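Local coordinates for protein MxaA (PDB 4W4T) that forms the terminal reductase domain of a myxalamid synthetase, a Rossmann-fold, short-chain-dehydrogenase-like unit that binds NADPH to release the assembled chain reductively, at residues Leu108-Glu111 against Ala112-Pro115. Residues are numbered along the deposited sequence; the frame is centred on the assembly and turned at random.
Sequences LWNE and ALAP
W109 meets L113 because its indole CG stands anti to the backbone N (chi1 -177°), which carries the six-membered ring forward along the chain, while CG of L113 lies anti to its own carbonyl carbon (chi1 -65°) and sends the isobutyl group back. Indole and isobutyl group thus run alongside one another, pointing opposite ways: CE3 of W109 touches CD1 of L113 at 3.6 Å, and CZ3 of W109 lies 3.7 Å from CB of L113. The far corner of the indole reaches the next residue, with CH2 of W109 4.1 Å from CB of A114. The amide of N110 lies across the leucine, its ND2 3.6 Å from CG of L113.

The backbone supplies two overlapping reverse turns, N110-L113 and E111-A114, each closed by an i to i+3 bond: N of L113 donates to O of N110 over 2.8 Å, and N of A114 to O of E111 over 3.2 Å. Backbone angles at E111 and A112 make the first type I-like. This loop leads from helix 92-105 into strand 117-121, completing the parallel beta-alpha-beta crossover from strand 82-87 of the Rossmann sheet. CD of E111 lies at the indole edge, in its plane, and NE1 of W109 makes a weak 3.4 Å bond to OE2 of E111. Outside the turns, W109 rests on R100 and E104, and L113 on L103 of the same helix and on C76 of helix 66-78. Replacing W109 by an alanine is likely to uncover one flank of L113 and leave OE2 of E111 without the indole N-H. The chemistry is thus mainly apolar packing on backbone bonds; the indole-carboxylate bond, long and bent at 138°, is probably a minor addition.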
ATOM      1  N   LEU A 108     -28.376  12.081   6.433  1.00 27.89           N
ATOM      2  CA  LEU A 108     -28.979  11.782   7.722  1.00 27.70           C
ATOM      3  C   LEU A 108     -29.213  13.023   8.573  1.00 27.82           C
ATOM      4  O   LEU A 108     -29.889  12.948   9.598  1.00 29.61           O
ATOM      5  CB  LEU A 108     -28.104  10.812   8.510  1.00 28.92           C
ATOM      6  CG  LEU A 108     -27.954   9.398   7.949  1.00 26.20           C
ATOM      7  CD1 LEU A 108     -26.773   8.710   8.618  1.00 23.85           C
ATOM      8  CD2 LEU A 108     -29.236   8.608   8.172  1.00 26.83           C
ATOM      9  N   TRP A 109     -28.659  14.157   8.159  1.00 28.50           N
ATOM     10  CA  TRP A 109     -28.756  15.352   8.987  1.00 33.75           C
ATOM     11  C   TRP A 109     -30.094  16.076   8.894  1.00 35.62           C
ATOM     12  O   TRP A 109     -30.639  16.283   7.807  1.00 35.33           O
ATOM     13  CB  TRP A 109     -27.648  16.345   8.657  1.00 31.54           C
ATOM     14  CG  TRP A 109     -27.717  17.522   9.570  1.00 36.12           C
ATOM     15  CD1 TRP A 109     -28.162  18.775   9.267  1.00 37.30           C
ATOM     16  CD2 TRP A 109     -27.384  17.539  10.963  1.00 35.38           C
ATOM     17  NE1 TRP A 109     -28.106  19.579  10.382  1.00 37.55           N
ATOM     18  CE2 TRP A 109     -27.630  18.843  11.435  1.00 38.14           C
ATOM     19  CE3 TRP A 109     -26.888  16.580  11.852  1.00 33.96           C
ATOM     20  CZ2 TRP A 109     -27.397  19.210  12.756  1.00 38.39           C
ATOM     21  CZ3 TRP A 109     -26.661  16.946  13.163  1.00 35.09           C
ATOM     22  CH2 TRP A 109     -26.913  18.250  13.603  1.00 36.45           C
ATOM     23  N   ASN A 110     -30.620  16.433  10.066  1.00 35.42           N
ATOM     24  CA  ASN A 110     -31.671  17.444  10.200  1.00 35.58           C
ATOM     25  C   ASN A 110     -31.397  18.257  11.462  1.00 39.03           C
ATOM     26  O   ASN A 110     -30.964  17.713  12.471  1.00 36.26           O
ATOM     27  CB  ASN A 110     -33.061  16.823  10.248  1.00 38.40           C
ATOM     28  CG  ASN A 110     -33.257  15.922  11.444  1.00 39.41           C
ATOM     29  OD1 ASN A 110     -33.594  16.396  12.529  1.00 43.45           O
ATOM     30  ND2 ASN A 110     -33.048  14.617  11.259  1.00 41.01           N
ATOM     31  N   GLU A 111     -31.688  19.551  11.422  1.00 40.82           N
ATOM     32  CA  GLU A 111     -31.223  20.440  12.489  1.00 39.32           C
ATOM     33  C   GLU A 111     -31.866  20.160  13.848  1.00 37.64           C
ATOM     34  O   GLU A 111     -31.357  20.611  14.875  1.00 37.81           O
ATOM     35  CB  GLU A 111     -31.432  21.900  12.088  1.00 41.65           C
ATOM     36  CG  GLU A 111     -30.216  22.494  11.396  1.00 43.20           C
ATOM     37  CD  GLU A 111     -29.027  22.664  12.337  1.00 46.44           C
ATOM     38  OE1 GLU A 111     -29.245  22.857  13.554  1.00 49.14           O
ATOM     39  OE2 GLU A 111     -27.867  22.588  11.864  1.00 50.20           O
ATOM     40  N   ALA A 112     -32.949  19.387  13.873  1.00 36.36           N
ATOM     41  CA  ALA A 112     -33.533  18.985  15.147  1.00 37.08           C
ATOM     42  C   ALA A 112     -32.644  17.982  15.898  1.00 36.92           C
ATOM     43  O   ALA A 112     -32.921  17.642  17.053  1.00 34.83           O
ATOM     44  CB  ALA A 112     -34.922  18.405  14.938  1.00 37.62           C
ATOM     45  N   LEU A 113     -31.590  17.505  15.237  1.00 34.81           N
ATOM     46  CA  LEU A 113     -30.632  16.597  15.869  1.00 33.55           C
ATOM     47  C   LEU A 113     -29.672  17.336  16.795  1.00 34.93           C
ATOM     48  O   LEU A 113     -29.183  16.772  17.779  1.00 32.32           O
ATOM     49  CB  LEU A 113     -29.815  15.850  14.816  1.00 34.42           C
ATOM     50  CG  LEU A 113     -30.530  14.873  13.881  1.00 33.43           C
ATOM     51  CD1 LEU A 113     -29.533  14.338  12.865  1.00 31.92           C
ATOM     52  CD2 LEU A 113     -31.183  13.747  14.663  1.00 33.03           C
ATOM     53  N   ALA A 114     -29.388  18.590  16.447  1.00 34.39           N
ATOM     54  CA  ALA A 114     -28.343  19.375  17.100  1.00 35.38           C
ATOM     55  C   ALA A 114     -28.459  19.465  18.625  1.00 32.83           C
ATOM     56  O   ALA A 114     -27.461  19.281  19.313  1.00 33.82           O
ATOM     57  CB  ALA A 114     -28.290  20.779  16.497  1.00 38.04           C
ATOM     58  N   PRO A 115     -29.661  19.735  19.166  1.00 32.17           N
ATOM     59  CA  PRO A 115     -29.711  19.810  20.631  1.00 31.09           C
ATOM     60  C   PRO A 115     -29.331  18.499  21.319  1.00 32.41           C
ATOM     61  O   PRO A 115     -28.881  18.520  22.459  1.00 33.98           O
ATOM     62  CB  PRO A 115     -31.180  20.143  20.917  1.00 34.46           C
ATOM     63  CG  PRO A 115     -31.699  20.724  19.651  1.00 35.80           C
ATOM     64  CD  PRO A 115     -30.967  20.045  18.557  1.00 32.36           C
TER